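PDB 4HNO: probable endonuclease 4 from Thermotoga maritima, which probably cleaves phosphodiester bonds at apurinic or apyrimidinic sites in DNA during base excision repair, using a three-metal centre. Local coordinates for residues K56-M59 with K60-G63; K194-G197 with V198-L201; L202-I205 with E206-G210; I275-V278 with F279-I282. All blocks are in the same frame, centred on the assembly; numbering follows the deposited sequence. Where two conformers were deposited one is given.

Contact 1: K56-M59 with K60-G63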
loop_
_atom_site.group_PDB
_atom_site.type_symbol
_atom_site.label_atom_id
_atom_site.label_comp_id
_atom_site.label_asym_id
_atom_site.label_seq_id
_atom_site.Cartn_x
_atom_site.Cartn_y
_atom_site.Cartn_z
ATOM N N LYS A 56 -11.096 -3.344 -17.809
ATOM C CA LYS A 56 -10.394 -2.351 -18.604
ATOM C C LYS A 56 -11.376 -1.378 -19.262
ATOM O O LYS A 56 -11.092 -0.182 -19.371
ATOM C CB LYS A 56 -9.535 -3.015 -19.668
ATOM C CG LYS A 56 -8.357 -3.763 -19.071
ATOM C CD LYS A 56 -7.660 -4.602 -20.099
ATOM C CE LYS A 56 -6.475 -5.325 -19.478
ATOM N NZ LYS A 56 -5.856 -6.190 -20.472
ATOM N N ARG A 57 -12.520 -1.875 -19.707
ATOM C CA ARG A 57 -13.521 -1.029 -20.338
ATOM C C ARG A 57 -14.018 0.028 -19.352
ATOM O O ARG A 57 -14.146 1.195 -19.688
ATOM C CB ARG A 57 -14.662 -1.890 -20.848
ATOM C CG ARG A 57 -15.617 -1.122 -21.713
ATOM C CD ARG A 57 -16.602 -1.989 -22.381
ATOM N NE ARG A 57 -17.522 -2.665 -21.476
ATOM C CZ ARG A 57 -17.670 -3.986 -21.382
ATOM N NH1 ARG A 57 -16.892 -4.814 -22.073
ATOM N NH2 ARG A 57 -18.573 -4.491 -20.555
ATOM N N GLU A 58 -14.305 -0.402 -18.133
ATOM C CA GLU A 58 -14.784 0.501 -17.102
ATOM C C GLU A 58 -13.719 1.500 -16.661
ATOM O O GLU A 58 -14.021 2.642 -16.360
ATOM C CB GLU A 58 -15.339 -0.303 -15.944
ATOM C CG GLU A 58 -16.649 -0.994 -16.271
ATOM C CD GLU A 58 -17.820 -0.029 -16.388
ATOM O OE1 GLU A 58 -17.916 0.908 -15.574
ATOM O OE2 GLU A 58 -18.646 -0.204 -17.298
ATOM N N MET A 59 -12.458 1.057 -16.611
ATOM C CA MET A 59 -11.360 1.967 -16.343
ATOM C C MET A 59 -11.328 3.082 -17.377
ATOM O O MET A 59 -11.117 4.257 -17.050
ATOM C CB MET A 59 -10.027 1.221 -16.341
ATOM C CG MET A 59 -9.816 0.351 -15.126
ATOM S SD MET A 59 -9.437 1.288 -13.629
ATOM C CE MET A 59 -7.752 1.775 -13.963
ATOM N N LYS A 60 -11.521 2.716 -18.632
ATOM C CA LYS A 60 -11.509 3.698 -19.704
ATOM C C LYS A 60 -12.722 4.627 -19.584
ATOM O O LYS A 60 -12.589 5.848 -19.651
ATOM C CB LYS A 60 -11.491 3.004 -21.067
ATOM C CG LYS A 60 -11.303 3.964 -22.217
ATOM C CD LYS A 60 -11.388 3.244 -23.550
ATOM C CE LYS A 60 -11.253 4.164 -24.747
ATOM N NZ LYS A 60 -9.908 4.741 -24.870
ATOM N N LYS A 61 -13.899 4.044 -19.385
ATOM C CA LYS A 61 -15.122 4.828 -19.294
ATOM C C LYS A 61 -15.009 5.900 -18.224
ATOM O O LYS A 61 -15.416 7.040 -18.428
ATOM C CB LYS A 61 -16.303 3.913 -18.974
ATOM C CG LYS A 61 -17.592 4.644 -18.721
ATOM C CD LYS A 61 -18.740 3.718 -18.384
ATOM C CE LYS A 61 -19.999 4.491 -18.048
ATOM N NZ LYS A 61 -21.098 3.579 -17.635
ATOM N N HIS A 62 -14.468 5.527 -17.069
ATOM C CA HIS A 62 -14.404 6.426 -15.927
ATOM C C HIS A 62 -13.123 7.227 -15.867
ATOM O O HIS A 62 -12.932 8.008 -14.941
ATOM C CB HIS A 62 -14.669 5.653 -14.647
ATOM C CG HIS A 62 -16.100 5.258 -14.539
ATOM N ND1 HIS A 62 -17.096 6.176 -14.282
ATOM C CD2 HIS A 62 -16.716 4.072 -14.748
ATOM C CE1 HIS A 62 -18.264 5.561 -14.295
ATOM N NE2 HIS A 62 -18.064 4.287 -14.580
ATOM N N GLY A 63 -12.254 7.064 -16.855
ATOM C CA GLY A 63 -11.081 7.896 -16.968
ATOM C C GLY A 63 -10.089 7.721 -15.837
ATOM O O GLY A 63 -9.373 8.656 -15.511
HETATM O O HOH W 1 -20.049 2.441 -15.292
HETATM O O HOH W 2 -20.901 0.999 -18.482
#
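One water links Glu58, Lys61 and His62, and a second links Glu58 and Lys61, at the C-terminal end of helix 49-61, where the chain closes in a Schellman motif. The first donates to Glu58 OE1 at 2.6 Å, accepts from Lys61 NZ and also pairs with His62 NE2; the other joins Glu58 OE2 to the same ammonium. Lys61 NZ and Glu58 OE2 lie 4.5 Å apart, too far for a direct salt bridge, so the waters bridge the two groups, whose opposite charges should still attract. The glutamate chain folds at chi2 (-72°), which helps bring OE1 to the edge of the imidazole, 3.5 Å from His62 CD2 and in the plane of the ring. Carboxylate and ring are turned 48° against each other, while Lys61 CG lies over one imidazole face, off-centre. In the backbone, His62 N donates to Glu58 O at 3.0 Å, one of three i to i+4 bonds here.

In the unit strand 31-34, helix 49-61, strand 69-72 of the TIM barrel, Met59 faces inward, its flexible thioether suited to packing on Pro21, Ile64 and Trp66. The long, charged Lys60 and Arg57 suit the outer side. Gly63 ends the helix with positive phi (65°), a conformation glycine adopts easily; its N bonds to Lys60 O at 3.1 Å.

Contact 2: K194-G197 with V198-L201; sequences KKEG and VEAL
Glu199 leans back over the first turn of helix 195-208, a helix on the outside of the TIM barrel, and its side chain follows the carbonyl of Lys195. CB lies 3.5 Å from Lys195 O, and CG comes closer still, at 3.2 Å, because it stands beside the backbone N with chi1 at -70°. From there the chain runs extended; CD is still near that carbonyl, and OE1 ends 3.7 Å from Glu196 CA. At the tip OE1 accepts a hydrogen bond from a water, 2.7 Å away. In one of its two conformers Lys195 donates NZ to this water and also comes very close to Glu196 OE2, above the carboxylate plane. That salt bridge is less certain; where it forms, one lysine would serve both acids and should temper their mutual repulsion.

Lys194 occupies the N-cap position, and its O accepts a hydrogen bond from Val198 N at 3.1 Å. Gly197 adds no side chain to this first turn. Compact, branched Val198 suits the buried side, where it packs on Ile192, Val248 and Phe252, whereas small Ala200 fits the exposed side. Val198 CG2, anti to its own carbonyl carbon, rests 3.7 Å from Lys194 O.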
loop_
_atom_site.group_PDB
_atom_site.type_symbol
_atom_site.label_atom_id
_atom_site.label_comp_id
_atom_site.label_asym_id
_atom_site.label_seq_id
_atom_site.Cartn_x
_atom_site.Cartn_y
_atom_site.Cartn_z
ATOM N N LYS A 194 3.829 16.873 13.025
ATOM C CA LYS A 194 4.658 18.060 13.136
ATOM C C LYS A 194 5.393 18.253 11.806
ATOM O O LYS A 194 5.855 17.298 11.193
ATOM C CB LYS A 194 5.662 17.925 14.299
ATOM C CG LYS A 194 4.996 17.821 15.676
ATOM C CD LYS A 194 5.993 17.921 16.830
ATOM C CE LYS A 194 6.197 19.367 17.300
ATOM N NZ LYS A 194 7.235 19.493 18.378
ATOM N N LYS A 195 5.519 19.497 11.361
ATOM C CA LYS A 195 6.138 19.731 10.066
ATOM C C LYS A 195 7.575 19.193 10.033
ATOM O O LYS A 195 8.012 18.678 8.999
ATOM C CB LYS A 195 6.076 21.210 9.658
ATOM C CG LYS A 195 6.825 22.157 10.564
ATOM C CD LYS A 195 6.759 23.585 10.030
ATOM C CE LYS A 195 7.356 24.570 11.017
ATOM N NZ LYS A 195 8.786 24.278 11.297
ATOM N N GLU A 196 8.292 19.275 11.159
ATOM C CA GLU A 196 9.655 18.758 11.208
ATOM C C GLU A 196 9.672 17.234 11.021
ATOM O O GLU A 196 10.620 16.693 10.463
ATOM C CB GLU A 196 10.356 19.145 12.504
ATOM C CG GLU A 196 10.582 20.642 12.659
ATOM C CD GLU A 196 9.343 21.389 13.136
ATOM O OE1 GLU A 196 8.341 20.736 13.509
ATOM O OE2 GLU A 196 9.376 22.639 13.141
ATOM N N GLY A 197 8.626 16.562 11.493
ATOM C CA GLY A 197 8.492 15.129 11.308
ATOM C C GLY A 197 8.241 14.754 9.856
ATOM O O GLY A 197 8.787 13.779 9.348
ATOM N N VAL A 198 7.402 15.522 9.182
ATOM C CA VAL A 198 7.172 15.276 7.767
ATOM C C VAL A 198 8.434 15.556 6.957
ATOM O O VAL A 198 8.791 14.780 6.066
ATOM C CB VAL A 198 5.974 16.059 7.216
ATOM C CG1 VAL A 198 5.717 15.684 5.750
ATOM C CG2 VAL A 198 4.730 15.810 8.048
ATOM N N GLU A 199 9.134 16.637 7.274
ATOM C CA GLU A 199 10.377 16.943 6.593
ATOM C C GLU A 199 11.372 15.799 6.769
ATOM O O GLU A 199 12.032 15.390 5.818
ATOM C CB GLU A 199 10.950 18.262 7.106
ATOM C CG GLU A 199 10.130 19.466 6.674
ATOM C CD GLU A 199 10.470 20.748 7.409
ATOM O OE1 GLU A 199 11.158 20.701 8.455
ATOM O OE2 GLU A 199 10.028 21.814 6.932
ATOM N N ALA A 200 11.469 15.272 7.989
ATOM C CA ALA A 200 12.381 14.164 8.262
ATOM C C ALA A 200 11.997 12.919 7.480
ATOM O O ALA A 200 12.861 12.219 6.952
ATOM C CB ALA A 200 12.444 13.863 9.758
ATOM N N LEU A 201 10.699 12.648 7.404
ATOM C CA LEU A 201 10.204 11.505 6.639
ATOM C C LEU A 201 10.593 11.655 5.167
ATOM O O LEU A 201 11.101 10.716 4.542
ATOM C CB LEU A 201 8.693 11.404 6.810
ATOM C CG LEU A 201 7.998 10.365 5.929
ATOM C CD1 LEU A 201 8.500 8.971 6.220
ATOM C CD2 LEU A 201 6.514 10.472 6.101
HETATM O O HOH W 3 10.631 23.004 9.787
#

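Contact 3: L202-I205 with E206-G210; sequences LNEI and ESLFG
Ile205 CG2 reaches the CD1 corner of the Phe209 ring at 4.1 Å, and Leu208 CB lies over the centre of one ring face, 3.7 Å above the plane. Ile205 points CG2 opposite its backbone N, which carries it forward to the ring, and the two side chains cross at a slant. Both are buried, a place suited to a branched aliphatic and an aromatic ring. The Phe209 side chain also touches Lys164 of helix 160-169. In the neighbouring i to i+4 pair, Glu204 and Leu208 run alongside each other, pointing the same way, with Glu204 CG 3.7 Å from Leu208 CD1. The CG methylene of the glutamate thus gives the leucine an apolar flank, while OE2 is bonded to Tyr190 OH.

Helix 195-208 of the TIM barrel ends here. Ile205 O accepts two backbone bonds, from Phe209 N at 2.9 Å and from Gly210 N at 3.0 Å, the latter more bent at 133°. Gly210 suits the exit because its backbone angles would press a CB against the preceding carbonyl. Glu206 bends at chi2 (67°) and turns OE1 to Leu211 N. Carbonyl and carboxylate together bind the amides leaving the last turn, while apolar side chains hold the helix end against its neighbours.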
loop_
_atom_site.group_PDB
_atom_site.type_symbol
_atom_site.label_atom_id
_atom_site.label_comp_id
_atom_site.label_asym_id
_atom_site.label_seq_id
_atom_site.Cartn_x
_atom_site.Cartn_y
_atom_site.Cartn_z
ATOM N N LEU A 202 10.329 12.823 4.598
ATOM C CA LEU A 202 10.649 13.054 3.197
ATOM C C LEU A 202 12.145 12.969 2.937
ATOM O O LEU A 202 12.573 12.403 1.934
ATOM C CB LEU A 202 10.089 14.405 2.731
ATOM C CG LEU A 202 8.565 14.465 2.633
ATOM C CD1 LEU A 202 8.094 15.893 2.449
ATOM C CD2 LEU A 202 8.063 13.594 1.501
ATOM N N ASN A 203 12.946 13.522 3.842
ATOM C CA ASN A 203 14.387 13.413 3.700
ATOM C C ASN A 203 14.835 11.956 3.729
ATOM O O ASN A 203 15.724 11.550 2.985
ATOM C CB ASN A 203 15.084 14.212 4.790
ATOM C CG ASN A 203 14.940 15.697 4.592
ATOM O OD1 ASN A 203 14.688 16.171 3.483
ATOM N ND2 ASN A 203 15.094 16.448 5.664
ATOM N N GLU A 204 14.226 11.177 4.607
ATOM C CA GLU A 204 14.552 9.771 4.718
ATOM C C GLU A 204 14.181 8.999 3.425
ATOM O O GLU A 204 14.969 8.209 2.906
ATOM C CB GLU A 204 13.852 9.234 5.965
ATOM C CG GLU A 204 14.226 7.841 6.343
ATOM C CD GLU A 204 13.688 7.437 7.723
ATOM O OE1 GLU A 204 13.663 8.218 8.698
ATOM O OE2 GLU A 204 13.280 6.290 7.796
ATOM N N ILE A 205 12.990 9.250 2.891
ATOM C CA ILE A 205 12.581 8.647 1.629
ATOM C C ILE A 205 13.532 9.042 0.511
ATOM O O ILE A 205 13.957 8.197 -0.273
ATOM C CB ILE A 205 11.110 8.998 1.321
ATOM C CG1 ILE A 205 10.195 8.309 2.346
ATOM C CG2 ILE A 205 10.739 8.573 -0.093
ATOM C CD1 ILE A 205 8.764 8.743 2.297
ATOM N N GLU A 206 13.881 10.314 0.422
ATOM C CA GLU A 206 14.766 10.760 -0.628
ATOM C C GLU A 206 16.131 10.081 -0.533
ATOM O O GLU A 206 16.709 9.697 -1.555
ATOM C CB GLU A 206 14.898 12.282 -0.584
ATOM C CG GLU A 206 15.935 12.817 -1.540
ATOM C CD GLU A 206 15.622 12.655 -3.010
ATOM O OE1 GLU A 206 14.524 12.203 -3.407
ATOM O OE2 GLU A 206 16.530 13.009 -3.783
ATOM N N SER A 207 16.656 9.957 0.684
ATOM C CA SER A 207 17.956 9.340 0.878
ATOM C C SER A 207 17.969 7.838 0.602
ATOM O O SER A 207 18.888 7.303 -0.011
ATOM C CB SER A 207 18.432 9.579 2.311
ATOM O OG SER A 207 19.624 8.853 2.544
ATOM N N LEU A 208 16.943 7.155 1.092
ATOM C CA LEU A 208 16.924 5.700 1.035
ATOM C C LEU A 208 16.484 5.170 -0.325
ATOM O O LEU A 208 16.951 4.117 -0.749
ATOM C CB LEU A 208 15.988 5.146 2.111
ATOM C CG LEU A 208 16.391 5.356 3.562
ATOM C CD1 LEU A 208 15.303 4.842 4.459
ATOM C CD2 LEU A 208 17.692 4.667 3.894
ATOM N N PHE A 209 15.559 5.869 -0.977
ATOM C CA PHE A 209 14.927 5.362 -2.205
ATOM C C PHE A 209 14.958 6.343 -3.363
ATOM O O PHE A 209 14.940 5.930 -4.523
ATOM C CB PHE A 209 13.450 5.020 -1.964
ATOM C CG PHE A 209 13.189 4.291 -0.680
ATOM C CD1 PHE A 209 12.560 4.938 0.375
ATOM C CD2 PHE A 209 13.558 2.969 -0.514
ATOM C CE1 PHE A 209 12.318 4.293 1.568
ATOM C CE2 PHE A 209 13.320 2.327 0.708
ATOM C CZ PHE A 209 12.699 2.995 1.733
ATOM N N GLY A 210 14.927 7.631 -3.045
ATOM C CA GLY A 210 14.575 8.660 -4.003
ATOM C C GLY A 210 13.064 8.822 -3.987
ATOM O O GLY A 210 12.308 7.842 -3.981
#

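Contact 4: I275-V278 with F279-I282; sequences IKKV and FEII
Phe279, Glu280, Ile281 and Ile282 each donate their backbone N-H to the carbonyl four residues earlier in regular alpha-helical geometry, from 2.8 Å for Ile281 N to Lys277 O up to 3.2 Å for Phe279 N to Ile275 O. Ile275 and Phe279 lie side by side and point the same way: Ile275 CG2 touches Phe279 CE1 at 3.7 Å, while Phe279 CD1 is 3.3 Å from Ile275 O. The ring takes up this position because its CG is anti to the carbonyl carbon (chi1 -71°), which lays it back along the preceding turn. Though largely exposed, Phe279 has a side chain long enough to touch Ile275, Ile5 and Ile7.

These residues belong to helix 268-284, which follows strand 260-262 and packs on the outside of the TIM barrel. Ile275 and Val278 face the barrel wall, contacting Ile7 of strand 7-10 and, respectively, Leu262 and Trp260. Their branched chains suit this buried side. Val278 CG1 also meets Ile282 CD1 at 4.1 Å, and both residues, with Ile281, pack on Phe250 of helix 242-250.

Lys277 combines an apolar stem with a charged tip. Its CG lies 4.1 Å from Ile281 CD1, and in one of its two conformers a bend at chi2 (64°) turns the chain toward Glu243, with which NZ pairs. Glu280 crosses that conformer at about a right angle, Glu280 OE1 remaining 4.4 Å from Lys277 NZ.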
loop_
_atom_site.group_PDB
_atom_site.type_symbol
_atom_site.label_atom_id
_atom_site.label_comp_id
_atom_site.label_asym_id
_atom_site.label_seq_id
_atom_site.Cartn_x
_atom_site.Cartn_y
_atom_site.Cartn_z
ATOM N N ILE A 275 -13.179 10.771 2.460
ATOM C CA ILE A 275 -12.696 11.609 1.380
ATOM C C ILE A 275 -13.225 13.031 1.574
ATOM O O ILE A 275 -12.481 14.001 1.438
ATOM C CB ILE A 275 -13.089 11.031 -0.001
ATOM C CG1 ILE A 275 -12.289 9.745 -0.244
ATOM C CG2 ILE A 275 -12.824 12.037 -1.100
ATOM C CD1 ILE A 275 -12.603 9.057 -1.562
ATOM N N LYS A 276 -14.499 13.170 1.918
ATOM C CA LYS A 276 -15.040 14.490 2.211
ATOM C C LYS A 276 -14.274 15.138 3.358
ATOM O O LYS A 276 -14.007 16.332 3.309
ATOM C CB LYS A 276 -16.516 14.383 2.555
ATOM C CG LYS A 276 -17.403 14.164 1.347
ATOM C CD LYS A 276 -18.874 14.081 1.733
ATOM C CE LYS A 276 -19.744 13.721 0.537
ATOM N NZ LYS A 276 -19.483 12.336 0.046
ATOM N N LYS A 277 -13.938 14.366 4.391
ATOM C CA LYS A 277 -13.175 14.894 5.523
ATOM C C LYS A 277 -11.803 15.404 5.081
ATOM O O LYS A 277 -11.351 16.444 5.547
ATOM C CB LYS A 277 -13.036 13.819 6.601
ATOM C CG LYS A 277 -12.278 14.244 7.849
ATOM C CD LYS A 277 -13.004 15.344 8.593
ATOM C CE LYS A 277 -12.602 15.372 10.055
ATOM N NZ LYS A 277 -13.421 16.347 10.819
ATOM N N VAL A 278 -11.122 14.667 4.210
ATOM C CA VAL A 278 -9.839 15.128 3.704
ATOM C C VAL A 278 -9.973 16.503 3.055
ATOM O O VAL A 278 -9.189 17.410 3.330
ATOM C CB VAL A 278 -9.233 14.106 2.725
ATOM C CG1 VAL A 278 -8.050 14.696 1.980
ATOM C CG2 VAL A 278 -8.840 12.847 3.495
ATOM N N PHE A 279 -10.967 16.668 2.198
ATOM C CA PHE A 279 -11.157 17.958 1.572
ATOM C C PHE A 279 -11.602 19.030 2.563
ATOM O O PHE A 279 -11.222 20.195 2.416
ATOM C CB PHE A 279 -12.071 17.828 0.357
ATOM C CG PHE A 279 -11.408 17.117 -0.786
ATOM C CD1 PHE A 279 -11.819 15.858 -1.171
ATOM C CD2 PHE A 279 -10.318 17.683 -1.423
ATOM C CE1 PHE A 279 -11.180 15.191 -2.208
ATOM C CE2 PHE A 279 -9.682 17.022 -2.452
ATOM C CZ PHE A 279 -10.115 15.775 -2.840
ATOM N N GLU A 280 -12.370 18.643 3.580
ATOM C CA GLU A 280 -12.743 19.593 4.645
ATOM C C GLU A 280 -11.492 20.079 5.359
ATOM O O GLU A 280 -11.387 21.260 5.689
ATOM C CB GLU A 280 -13.641 18.957 5.707
ATOM C CG GLU A 280 -15.040 18.554 5.312
ATOM C CD GLU A 280 -15.743 17.817 6.448
ATOM O OE1 GLU A 280 -15.656 18.295 7.600
ATOM O OE2 GLU A 280 -16.352 16.750 6.202
ATOM N N ILE A 281 -10.579 19.168 5.670
ATOM C CA ILE A 281 -9.348 19.544 6.341
ATOM C C ILE A 281 -8.540 20.508 5.478
ATOM O O ILE A 281 -8.073 21.533 5.959
ATOM C CB ILE A 281 -8.510 18.291 6.706
ATOM C CG1 ILE A 281 -9.218 17.493 7.806
ATOM C CG2 ILE A 281 -7.099 18.669 7.117
ATOM C CD1 ILE A 281 -8.656 16.106 8.001
ATOM N N ILE A 282 -8.369 20.174 4.205
ATOM C CA ILE A 282 -7.657 21.054 3.283
ATOM C C ILE A 282 -8.271 22.466 3.257
ATOM O O ILE A 282 -7.549 23.461 3.268
ATOM C CB ILE A 282 -7.624 20.423 1.871
ATOM C CG1 ILE A 282 -6.703 19.193 1.882
ATOM C CG2 ILE A 282 -7.175 21.431 0.824
ATOM C CD1 ILE A 282 -6.789 18.336 0.619
#

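All four contacts lie on outer helices of one TIM barrel, in a single chain. Contacts 2 and 3 follow each other on helix 195-208, their centres about 12 Å apart: the first covers its start, the second its end. Contact 4, on helix 268-284, is about 21 Å from contact 2 between centres, and helix 242-250 lies against both. Contact 1 is remote, its centre about 37 Å from that of contact 2 and 26 Å from that of contact 4. None supplies a metal ligand; between side chains, contacts 2, 3 and 4 stay about 10 to 12 Å from metal-binding residues: Leu201 from Asp181, Phe209 from Glu147, Ile275 from Glu263.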